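PDB 4KZS: LPP20 lipofamily protein from Helicobacter pylori R046Wa, which is a secreted protein of unknown function, built round a three-helix bundle and possibly connected with the Tol-Pal system of the outer membrane. Local coordinates for residues N49-I52 with H53-S57; N166-K169 with I170-Q173; S198-A201 with R202-P206; P243-R247 with S248-D252; K254-N257 with F258-R262. All blocks are in the same frame, centred on the assembly; numbering follows the deposited sequence.

Interaction 1 (N49-I52 with H53-S57); sequences NSQI and HIQKS
I52 O accepts two backbone amides, that of K56 at 2.9 Å (N to O) and, weakly, that of Q55. The K56 N-H points at it at 151°, while the Q55 bond is more bent, so the carbonyl sits between an alpha-type and a 3-10-type closure. One turn earlier, N49 O receives H53 N at 3.0 Å. These bonds mark the C-terminal end of helix 29-53, where regular winding gives way to the loop that follows; I54, with a positive psi, leaves the helical path. Two polar side chains tie the end of the helix to its surroundings. The N49 amide turns off the helix to a partner in that later loop, OD1 accepting from L73 N. Q51 NE2 donates to A156 O of helix 135-157, and its chain, bent at chi2 (61°), runs beside Q55 with the two amide planes 21° apart. On this flank Q51 OE1 lies 3.7 Å from I54 CD1, a plain van der Waals approach. The branched I52 side chain offers a nonpolar surface to L73 and A156, while the longer, charged K56 leads away from the helix end.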
# COMPACT_ATOMS: atom_id res chain seq x y z
N ASN A 49 16.18 3.14 -15.14
CA ASN A 49 15.57 4.44 -15.39
C ASN A 49 15.95 5.00 -16.75
O ASN A 49 15.11 5.55 -17.46
CB ASN A 49 15.92 5.43 -14.29
CG ASN A 49 15.25 5.09 -12.94
OD1 ASN A 49 14.03 5.24 -12.75
ND2 ASN A 49 16.07 4.66 -11.97
N SER A 50 17.19 4.79 -17.15
CA SER A 50 17.65 5.30 -18.45
C SER A 50 17.30 4.35 -19.60
O SER A 50 17.78 4.52 -20.71
CB SER A 50 19.16 5.56 -18.42
OG SER A 50 19.90 4.39 -18.71
N GLN A 51 16.50 3.34 -19.31
CA GLN A 51 16.10 2.38 -20.34
C GLN A 51 14.69 2.73 -20.69
O GLN A 51 14.22 2.44 -21.79
CB GLN A 51 16.19 0.96 -19.80
CG GLN A 51 15.49 -0.09 -20.65
CD GLN A 51 16.05 -0.23 -22.05
OE1 GLN A 51 17.26 -0.11 -22.28
NE2 GLN A 51 15.16 -0.50 -22.99
N ILE A 52 14.01 3.33 -19.73
CA ILE A 52 12.67 3.80 -19.95
C ILE A 52 12.80 5.19 -20.55
O ILE A 52 11.94 5.63 -21.32
CB ILE A 52 11.88 3.91 -18.63
CG1 ILE A 52 11.84 2.57 -17.91
CG2 ILE A 52 10.47 4.44 -18.87
CD1 ILE A 52 11.29 2.69 -16.50
N HIS A 53 13.89 5.88 -20.20
CA HIS A 53 14.19 7.19 -20.75
C HIS A 53 14.50 7.08 -22.26
O HIS A 53 14.03 7.88 -23.06
CB HIS A 53 15.35 7.82 -19.99
CG HIS A 53 15.43 9.31 -20.11
ND1 HIS A 53 15.89 9.95 -21.24
CD2 HIS A 53 15.13 10.29 -19.22
CE1 HIS A 53 15.86 11.26 -21.05
NE2 HIS A 53 15.40 11.49 -19.83
N ILE A 54 15.26 6.05 -22.64
CA ILE A 54 15.55 5.80 -24.06
C ILE A 54 14.46 4.93 -24.70
O ILE A 54 14.73 4.11 -25.58
CB ILE A 54 16.96 5.19 -24.27
CG1 ILE A 54 17.05 3.77 -23.68
CG2 ILE A 54 18.03 6.11 -23.68
CD1 ILE A 54 18.38 3.07 -23.89
N GLN A 55 13.22 5.14 -24.25
CA GLN A 55 12.04 4.44 -24.75
C GLN A 55 10.84 5.38 -24.85
O GLN A 55 10.10 5.33 -25.83
CB GLN A 55 11.68 3.29 -23.82
CG GLN A 55 12.42 2.01 -24.11
CD GLN A 55 11.98 1.37 -25.40
OE1 GLN A 55 10.79 1.27 -25.69
NE2 GLN A 55 12.94 0.92 -26.19
N LYS A 56 10.66 6.23 -23.84
CA LYS A 56 9.53 7.17 -23.75
C LYS A 56 9.36 8.01 -25.02
O LYS A 56 10.33 8.60 -25.50
CB LYS A 56 9.69 8.07 -22.51
CG LYS A 56 8.60 9.14 -22.32
CD LYS A 56 8.44 9.60 -20.86
CE LYS A 56 7.98 8.47 -19.91
NZ LYS A 56 6.92 8.86 -18.93
N SER A 57 8.14 8.05 -25.56
CA SER A 57 7.84 8.79 -26.79
C SER A 57 7.55 10.26 -26.47
O SER A 57 6.46 10.61 -26.02
CB SER A 57 6.69 8.14 -27.58
OG SER A 57 5.47 8.18 -26.87

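Interaction 2 (N166-K169 with I170-Q173)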
# COMPACT_ATOMS: atom_id res chain seq x y z
N ASN A 166 -7.88 -2.95 -15.96
CA ASN A 166 -9.08 -3.58 -15.50
C ASN A 166 -9.20 -3.53 -14.02
O ASN A 166 -10.28 -3.36 -13.48
CB ASN A 166 -9.10 -5.02 -15.93
CG ASN A 166 -10.44 -5.43 -16.46
OD1 ASN A 166 -11.35 -5.73 -15.69
ND2 ASN A 166 -10.59 -5.39 -17.80
N TYR A 167 -8.07 -3.72 -13.37
CA TYR A 167 -8.05 -3.75 -11.94
C TYR A 167 -8.27 -2.36 -11.43
O TYR A 167 -8.97 -2.16 -10.45
CB TYR A 167 -6.71 -4.22 -11.47
CG TYR A 167 -6.61 -5.70 -11.32
CD1 TYR A 167 -7.65 -6.44 -10.78
CD2 TYR A 167 -5.44 -6.36 -11.66
CE1 TYR A 167 -7.54 -7.81 -10.61
CE2 TYR A 167 -5.32 -7.72 -11.48
CZ TYR A 167 -6.37 -8.45 -10.96
OH TYR A 167 -6.27 -9.81 -10.78
N GLU A 168 -7.68 -1.40 -12.10
CA GLU A 168 -7.88 -0.03 -11.73
C GLU A 168 -9.38 0.25 -11.68
O GLU A 168 -9.91 0.57 -10.63
CB GLU A 168 -7.14 0.87 -12.69
CG GLU A 168 -5.64 0.85 -12.46
CD GLU A 168 -5.19 1.79 -11.36
OE1 GLU A 168 -4.00 1.80 -11.02
OE2 GLU A 168 -6.02 2.55 -10.84
N LYS A 169 -10.06 0.09 -12.81
CA LYS A 169 -11.52 0.15 -12.82
C LYS A 169 -12.12 -0.43 -11.56
O LYS A 169 -12.70 0.27 -10.75
CB LYS A 169 -12.12 -0.52 -14.06
CG LYS A 169 -13.63 -0.38 -14.16
CD LYS A 169 -14.05 1.07 -14.43
CE LYS A 169 -15.56 1.21 -14.51
NZ LYS A 169 -16.08 2.53 -14.92
N ILE A 170 -11.96 -1.73 -11.37
CA ILE A 170 -12.51 -2.37 -10.16
C ILE A 170 -12.17 -1.63 -8.87
O ILE A 170 -12.91 -1.73 -7.89
CB ILE A 170 -11.97 -3.79 -10.08
CG1 ILE A 170 -12.51 -4.59 -11.26
CG2 ILE A 170 -12.31 -4.43 -8.74
CD1 ILE A 170 -11.66 -5.82 -11.53
N TYR A 171 -11.05 -0.91 -8.87
CA TYR A 171 -10.56 -0.17 -7.69
C TYR A 171 -11.30 1.17 -7.53
O TYR A 171 -11.82 1.46 -6.47
CB TYR A 171 -9.05 0.09 -7.83
CG TYR A 171 -8.45 0.97 -6.74
CD1 TYR A 171 -7.84 2.18 -7.04
CD2 TYR A 171 -8.50 0.59 -5.43
CE1 TYR A 171 -7.27 2.98 -6.05
CE2 TYR A 171 -7.92 1.34 -4.43
CZ TYR A 171 -7.31 2.55 -4.74
OH TYR A 171 -6.76 3.32 -3.72
N TYR A 172 -11.33 1.97 -8.59
CA TYR A 172 -12.07 3.22 -8.56
C TYR A 172 -13.55 3.03 -8.38
O TYR A 172 -14.20 3.85 -7.72
CB TYR A 172 -11.73 4.14 -9.73
CG TYR A 172 -10.36 4.72 -9.55
CD1 TYR A 172 -9.41 4.64 -10.54
CD2 TYR A 172 -9.99 5.32 -8.34
CE1 TYR A 172 -8.12 5.16 -10.37
CE2 TYR A 172 -8.70 5.84 -8.15
CZ TYR A 172 -7.78 5.75 -9.17
OH TYR A 172 -6.51 6.22 -9.01
N GLN A 173 -14.09 1.90 -8.84
CA GLN A 173 -15.52 1.72 -8.68
C GLN A 173 -15.99 1.00 -7.44
O GLN A 173 -17.18 0.89 -7.24
CB GLN A 173 -16.19 1.17 -9.93
CG GLN A 173 -15.84 -0.24 -10.26
CD GLN A 173 -16.80 -0.82 -11.26
OE1 GLN A 173 -17.85 -1.34 -10.90
NE2 GLN A 173 -16.47 -0.71 -12.54
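I170 N and N166 O join in a nearly straight bond, 3.2 Å long with 176° at the hydrogen, the first of four i to i+4 links through this short helix. Y171 N follows on Y167 O at 2.9 Å, but with a more bent geometry, and it also makes a weak bond to E168 O. Y172 N to E168 O and Q173 N to K169 O carry the winding on. These bonds wind helix 165-172 through to its last turn, and the side chains fan out from it.

Two of them pack one turn apart on one flank. Y167 and I170 run side by side, Y167 CD1 4.1 Å from I170 CD1, and the ethyl arm of I170 also reaches the amide oxygen of N166, OD1 to CD1 being 4.2 Å. A branched aliphatic residue suits this spot because its chain can lie flush beside a ring. On another flank E168 lies alongside Y172: its OE2 comes within 3.4 Å of Y172 CE1, the carboxylate and ring planes standing 37° apart. E168 is bent at chi2 (-84°), which carries the carboxylate along the helix toward the ring of Y172, one turn on.

The Y167 ring makes edge-to-face contacts with Y118 and F121, and that of Y172 does so with F176. E168 and Y171 lean on L144 of helix 135-157, with M148 and M140 adding to the same surface, so the short helix lies against the longer one.

Interaction 3 (S198-A201 with R202-P206)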
# COMPACT_ATOMS: atom_id res chain seq x y z
N SER A 198 -18.36 14.23 8.06
CA SER A 198 -17.33 14.99 7.44
C SER A 198 -15.96 14.36 7.58
O SER A 198 -15.14 14.47 6.68
CB SER A 198 -17.32 16.38 8.08
OG SER A 198 -16.14 17.11 7.80
N ALA A 199 -15.68 13.77 8.74
CA ALA A 199 -14.37 13.17 8.97
C ALA A 199 -14.35 11.76 8.35
O ALA A 199 -13.45 11.37 7.61
CB ALA A 199 -14.08 13.13 10.46
N TYR A 200 -15.39 11.01 8.64
CA TYR A 200 -15.66 9.76 7.99
C TYR A 200 -15.46 9.91 6.49
O TYR A 200 -15.13 8.95 5.83
CB TYR A 200 -17.12 9.39 8.24
CG TYR A 200 -17.39 8.38 9.35
CD1 TYR A 200 -17.72 7.06 9.02
CD2 TYR A 200 -17.37 8.75 10.71
CE1 TYR A 200 -17.99 6.12 10.00
CE2 TYR A 200 -17.63 7.80 11.70
CZ TYR A 200 -17.96 6.49 11.32
OH TYR A 200 -18.25 5.50 12.24
N ALA A 201 -15.64 11.12 5.95
CA ALA A 201 -15.66 11.34 4.50
C ALA A 201 -14.27 11.47 3.88
O ALA A 201 -14.11 11.29 2.65
CB ALA A 201 -16.48 12.58 4.18
N ARG A 202 -13.28 11.82 4.69
CA ARG A 202 -11.91 11.95 4.17
C ARG A 202 -11.26 10.56 3.97
O ARG A 202 -10.09 10.43 3.60
CB ARG A 202 -11.05 12.96 4.96
CG ARG A 202 -10.91 12.67 6.43
CD ARG A 202 -10.08 13.74 7.15
NE ARG A 202 -8.79 14.04 6.52
CZ ARG A 202 -7.90 14.94 6.96
NH1 ARG A 202 -8.11 15.65 8.07
NH2 ARG A 202 -6.76 15.13 6.30
N VAL A 203 -12.09 9.53 4.16
CA VAL A 203 -11.67 8.16 4.12
C VAL A 203 -12.80 7.32 3.54
O VAL A 203 -12.58 6.24 3.05
CB VAL A 203 -11.38 7.70 5.57
CG1 VAL A 203 -11.78 6.24 5.83
CG2 VAL A 203 -9.94 8.00 5.95
N LEU A 204 -14.02 7.84 3.58
CA LEU A 204 -15.21 7.05 3.17
C LEU A 204 -16.16 7.84 2.26
O LEU A 204 -16.06 9.06 2.20
CB LEU A 204 -15.98 6.67 4.44
CG LEU A 204 -16.31 5.21 4.53
CD1 LEU A 204 -15.43 4.53 3.48
CD2 LEU A 204 -16.00 4.78 5.98
N THR A 205 -17.09 7.17 1.61
CA THR A 205 -18.09 7.83 0.81
C THR A 205 -19.48 7.43 1.30
O THR A 205 -20.06 6.41 0.82
CB THR A 205 -17.95 7.47 -0.67
OG1 THR A 205 -16.78 8.10 -1.19
CG2 THR A 205 -19.10 7.96 -1.44
N PRO A 206 -20.07 8.24 2.21
CA PRO A 206 -21.35 7.83 2.81
C PRO A 206 -22.33 7.40 1.76
O PRO A 206 -22.57 8.14 0.81
CB PRO A 206 -21.80 9.07 3.54
CG PRO A 206 -20.51 9.76 3.90
CD PRO A 206 -19.67 9.59 2.66
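A199 O and R202 N form the hydrogen bond that crosses this bend, 3.0 Å long with 150° at the hydrogen. The donor lies 54° out of the carbonyl plane, and the bond joins residues three apart. A carbon donor contributes too: A201 CA lies 3.3 Å from L204 O in a CA-H...O contact.

Nonpolar contact is carried by Y200 and L204, whose side chains run side by side in the same direction, Y200 CD1 4.2 Å from L204 CD2. A large ring and a branched chain are apt here, because both are buried and both reach I215 of strand 214-215; Y200 also touches I182, and L204 touches V180, on strand 179-182.

The charged residue behaves differently. R202 CG is set between its own backbone N and carbonyl carbon (chi1 58°), which brings this methylene to 3.1 Å from A199 O before the chain leads away. A long arginine can lie over the end of the helix with its aliphatic part and carry its guanidinium to the F258 ring, a cation-pi contact with helix 252-262. V203, the next residue, sets its own nonpolar side chain against the same phenylalanine.

T205 is hydrogen-bonded through the backbone to P178, and the chain enters strand 205-207. The bend is the second connection of a beta-alpha-beta crossover: strand 179-182, helix 190-200 and strand 205-207 in succession, with the two strands adjacent and parallel in the sheet of this C-terminal part.

Interaction 4 (P243-R247 with S248-D252); sequences PVLNR and SLEVD
E250 N donates to R247 O in an almost linear bond, 2.8 Å with 175° at the hydrogen, the shortest sound polar link of this loop. Joining residues three apart, it closes a single 3-10 turn through S248 and L249, a tight corner just ahead of helix 252-262. R247, at a positive phi of 68°, turns the chain into the corner. S248, small and polar, fits the exposed crest, while R247 swings its long chain away toward solvent.

The aliphatic parts of N246 and L249 meet on the outside of the turn, CB to CB at 4.0 Å. L249 CG, beside its own backbone N, lies over N246 O; both residues are exposed. The weak bond modelled within the incoming limb, from N246 ND2 to L245 O, is doubtful, since the same amide sits too close to V244 O.

E250 is the buried member. Its chain is extended, with CG anti to the backbone N (chi1 176°), and it lies alongside L245, pointing the same way; T221 of another loop touches both. A glutamate has the reach to span this distance back to the incoming limb. Its OE2 lies close to D222 OD1, a pair of like charges, and such proximity would be expected to favour protonation of one of the two acids. The other oxygen, OE1, faces the leucine instead, 3.3 Å from L245 CD1 and 3.5 Å from L245 CG.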
# COMPACT_ATOMS: atom_id res chain seq x y z
N PRO A 243 -14.34 13.38 26.80
CA PRO A 243 -15.00 14.38 27.66
C PRO A 243 -14.18 15.67 27.84
O PRO A 243 -13.33 15.75 28.72
CB PRO A 243 -15.21 13.65 28.99
CG PRO A 243 -14.18 12.58 28.99
CD PRO A 243 -14.00 12.16 27.56
N VAL A 244 -14.44 16.65 26.98
CA VAL A 244 -13.80 17.96 27.07
C VAL A 244 -14.87 19.06 26.95
O VAL A 244 -14.54 20.25 26.96
CB VAL A 244 -12.68 18.15 26.01
CG1 VAL A 244 -11.78 19.33 26.38
CG2 VAL A 244 -11.85 16.89 25.85
N LEU A 245 -16.14 18.64 26.89
CA LEU A 245 -17.27 19.50 26.50
C LEU A 245 -17.03 21.01 26.67
O LEU A 245 -17.07 21.56 27.78
CB LEU A 245 -18.58 19.05 27.16
CG LEU A 245 -19.22 17.80 26.56
CD1 LEU A 245 -18.35 16.57 26.82
CD2 LEU A 245 -20.63 17.64 27.12
N ASN A 246 -16.75 21.63 25.53
CA ASN A 246 -16.51 23.05 25.40
C ASN A 246 -17.30 23.56 24.19
O ASN A 246 -16.86 24.49 23.50
CB ASN A 246 -15.02 23.35 25.22
CG ASN A 246 -14.17 22.93 26.41
OD1 ASN A 246 -12.95 22.81 26.30
ND2 ASN A 246 -14.80 22.72 27.56
N ARG A 247 -18.45 22.94 23.95
CA ARG A 247 -19.28 23.22 22.77
C ARG A 247 -18.59 22.76 21.49
O ARG A 247 -17.76 21.84 21.51
CB ARG A 247 -19.62 24.72 22.67
CG ARG A 247 -20.76 25.18 23.55
CD ARG A 247 -20.43 25.06 25.02
NE ARG A 247 -21.57 25.48 25.82
CZ ARG A 247 -21.90 26.74 26.07
NH1 ARG A 247 -21.16 27.74 25.59
NH2 ARG A 247 -22.97 27.01 26.81
N SER A 248 -18.92 23.42 20.38
CA SER A 248 -18.32 23.19 19.07
C SER A 248 -16.80 23.03 19.13
O SER A 248 -16.21 22.49 18.20
CB SER A 248 -18.68 24.34 18.12
OG SER A 248 -18.24 25.58 18.62
N LEU A 249 -16.18 23.49 20.21
CA LEU A 249 -14.74 23.38 20.38
C LEU A 249 -14.27 21.92 20.64
O LEU A 249 -13.07 21.63 20.58
CB LEU A 249 -14.26 24.38 21.46
CG LEU A 249 -14.96 25.76 21.53
CD1 LEU A 249 -14.47 26.59 22.71
CD2 LEU A 249 -14.83 26.58 20.25
N GLU A 250 -15.21 21.01 20.89
CA GLU A 250 -14.93 19.57 20.93
C GLU A 250 -14.81 19.03 19.48
O GLU A 250 -15.10 17.86 19.21
CB GLU A 250 -16.04 18.85 21.73
CG GLU A 250 -15.98 17.31 21.81
CD GLU A 250 -17.21 16.68 22.47
OE1 GLU A 250 -17.41 16.89 23.69
OE2 GLU A 250 -17.99 15.96 21.79
N VAL A 251 -14.39 19.90 18.56
CA VAL A 251 -14.12 19.55 17.16
C VAL A 251 -13.26 18.30 17.07
O VAL A 251 -13.22 17.63 16.05
CB VAL A 251 -13.39 20.71 16.41
CG1 VAL A 251 -11.97 20.92 16.91
CG2 VAL A 251 -13.37 20.48 14.91
N ASP A 252 -12.57 17.99 18.17
CA ASP A 252 -11.62 16.90 18.25
C ASP A 252 -12.18 15.51 18.09
O ASP A 252 -11.44 14.64 17.64
CB ASP A 252 -10.80 16.96 19.54
CG ASP A 252 -9.42 17.53 19.33
OD1 ASP A 252 -9.33 18.64 18.75
OD2 ASP A 252 -8.42 16.88 19.73

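Interaction 5 (K254-N257 with F258-R262)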
# COMPACT_ATOMS: atom_id res chain seq x y z
N LYS A 254 -13.70 14.64 15.94
CA LYS A 254 -13.47 14.54 14.50
C LYS A 254 -11.96 14.43 14.24
O LYS A 254 -11.46 13.39 13.78
CB LYS A 254 -14.09 15.77 13.82
CG LYS A 254 -13.95 15.86 12.31
CD LYS A 254 -14.75 17.03 11.73
CE LYS A 254 -14.25 18.37 12.23
NZ LYS A 254 -12.79 18.54 11.97
N ASN A 255 -11.25 15.50 14.56
CA ASN A 255 -9.79 15.59 14.43
C ASN A 255 -9.08 14.33 14.96
O ASN A 255 -7.99 13.97 14.51
CB ASN A 255 -9.29 16.84 15.18
CG ASN A 255 -10.29 18.00 15.18
OD1 ASN A 255 -10.19 18.92 16.00
ND2 ASN A 255 -11.25 17.97 14.26
N LYS A 256 -9.72 13.67 15.92
CA LYS A 256 -9.18 12.49 16.52
C LYS A 256 -9.76 11.26 15.84
O LYS A 256 -9.09 10.23 15.75
CB LYS A 256 -9.48 12.47 18.03
CG LYS A 256 -8.96 11.22 18.76
CD LYS A 256 -9.94 10.69 19.81
CE LYS A 256 -11.27 10.17 19.26
NZ LYS A 256 -11.17 8.99 18.36
N ASN A 257 -11.00 11.36 15.37
CA ASN A 257 -11.60 10.21 14.68
C ASN A 257 -10.84 9.80 13.41
O ASN A 257 -10.66 8.61 13.13
CB ASN A 257 -13.08 10.42 14.34
CG ASN A 257 -13.72 9.15 13.82
OD1 ASN A 257 -13.09 8.10 13.78
ND2 ASN A 257 -14.97 9.24 13.40
N PHE A 258 -10.41 10.79 12.64
CA PHE A 258 -9.63 10.52 11.45
C PHE A 258 -8.49 9.60 11.89
O PHE A 258 -8.53 8.37 11.60
CB PHE A 258 -9.10 11.82 10.83
CG PHE A 258 -8.32 11.64 9.55
CD1 PHE A 258 -7.22 12.48 9.27
CD2 PHE A 258 -8.66 10.66 8.62
CE1 PHE A 258 -6.48 12.33 8.10
CE2 PHE A 258 -7.92 10.52 7.45
CZ PHE A 258 -6.84 11.36 7.18
N ALA A 259 -7.55 10.20 12.63
CA ALA A 259 -6.33 9.53 13.13
C ALA A 259 -6.60 8.10 13.63
O ALA A 259 -5.80 7.19 13.38
CB ALA A 259 -5.62 10.39 14.18
N ILE A 260 -7.74 7.90 14.30
CA ILE A 260 -8.20 6.57 14.63
C ILE A 260 -8.38 5.71 13.37
O ILE A 260 -7.69 4.72 13.21
CB ILE A 260 -9.50 6.61 15.49
CG1 ILE A 260 -9.19 7.07 16.94
CG2 ILE A 260 -10.30 5.29 15.39
CD1 ILE A 260 -8.47 6.09 17.89
N THR A 261 -9.30 6.13 12.49
CA THR A 261 -9.80 5.33 11.36
C THR A 261 -8.61 5.09 10.40
O THR A 261 -8.45 4.01 9.82
CB THR A 261 -11.02 6.01 10.62
OG1 THR A 261 -11.51 7.15 11.35
CG2 THR A 261 -12.19 5.02 10.38
N ARG A 262 -7.76 6.09 10.27
CA ARG A 262 -6.60 5.95 9.39
C ARG A 262 -5.74 4.78 9.87
O ARG A 262 -5.68 3.74 9.22
CB ARG A 262 -5.78 7.25 9.36
CG ARG A 262 -4.87 7.37 8.15
CD ARG A 262 -4.55 8.82 7.83
NE ARG A 262 -4.14 9.02 6.43
CZ ARG A 262 -4.95 8.91 5.38
NH1 ARG A 262 -6.22 8.58 5.53
NH2 ARG A 262 -4.47 9.13 4.16
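T261 meets N257 through the main chain, T261 N donating to N257 O at 2.9 Å with 166° at the hydrogen. The threonine hydroxyl is modelled against the same carbonyl oxygen, but so close that this second bond is doubtful. On the side-chain side, N257 OD1 lies 3.1 Å from T261 OG1. Threonine in a helix can in general fold its hydroxyl back toward the preceding turn, which may be why it is accommodated here; the short asparagine side chain, with CG anti to the backbone N (chi1 -172°), brings its amide alongside that hydroxyl.

The preceding residues are wound by main-chain bonds. F258 N reaches K254 O at 3.0 Å, and I260 N reaches K256 O at 3.1 Å. These are the i to i+4 bonds of helix 252-262, the last helix of the C-terminal part of the chain. K256 and I260, one turn apart, run side by side on one flank; the lysine is bent at chi2, chi3 and chi4, so its amino end curls back beside the isoleucine, and Q240 of a loop touches both side chains.

Further out, helix 190-200 and the loop after it pack against this helix. K254 lays its methylenes on A195 and A199, N257 touches Y200, and the F258 ring rests on V203 and receives R202 in a cation-pi contact. Beyond the helix end, R262 O accepts a hydrogen bond from S265 OG.

The contacts follow one another along the chain, and only interactions 3 and 5 touch beyond sequence adjacency: their centres are 11 Å apart, with A199, Y200, R202 and V203 of the one meeting K254, N257 and F258 of the other, so helix 252-262 packs against the end of helix 190-200. Interaction 4 leads directly into interaction 5, centres 15 Å apart, and all three belong to the C-terminal domain of the LPP20 lipofamily proteins. Interaction 2 has its centre 20 Å from that of interaction 3, with nearest atoms about 8 Å apart. Interaction 1 is the distant member, 55 Å from interaction 4 (centre to centre) and across the chain's centre, a measure of how elongated the molecule is.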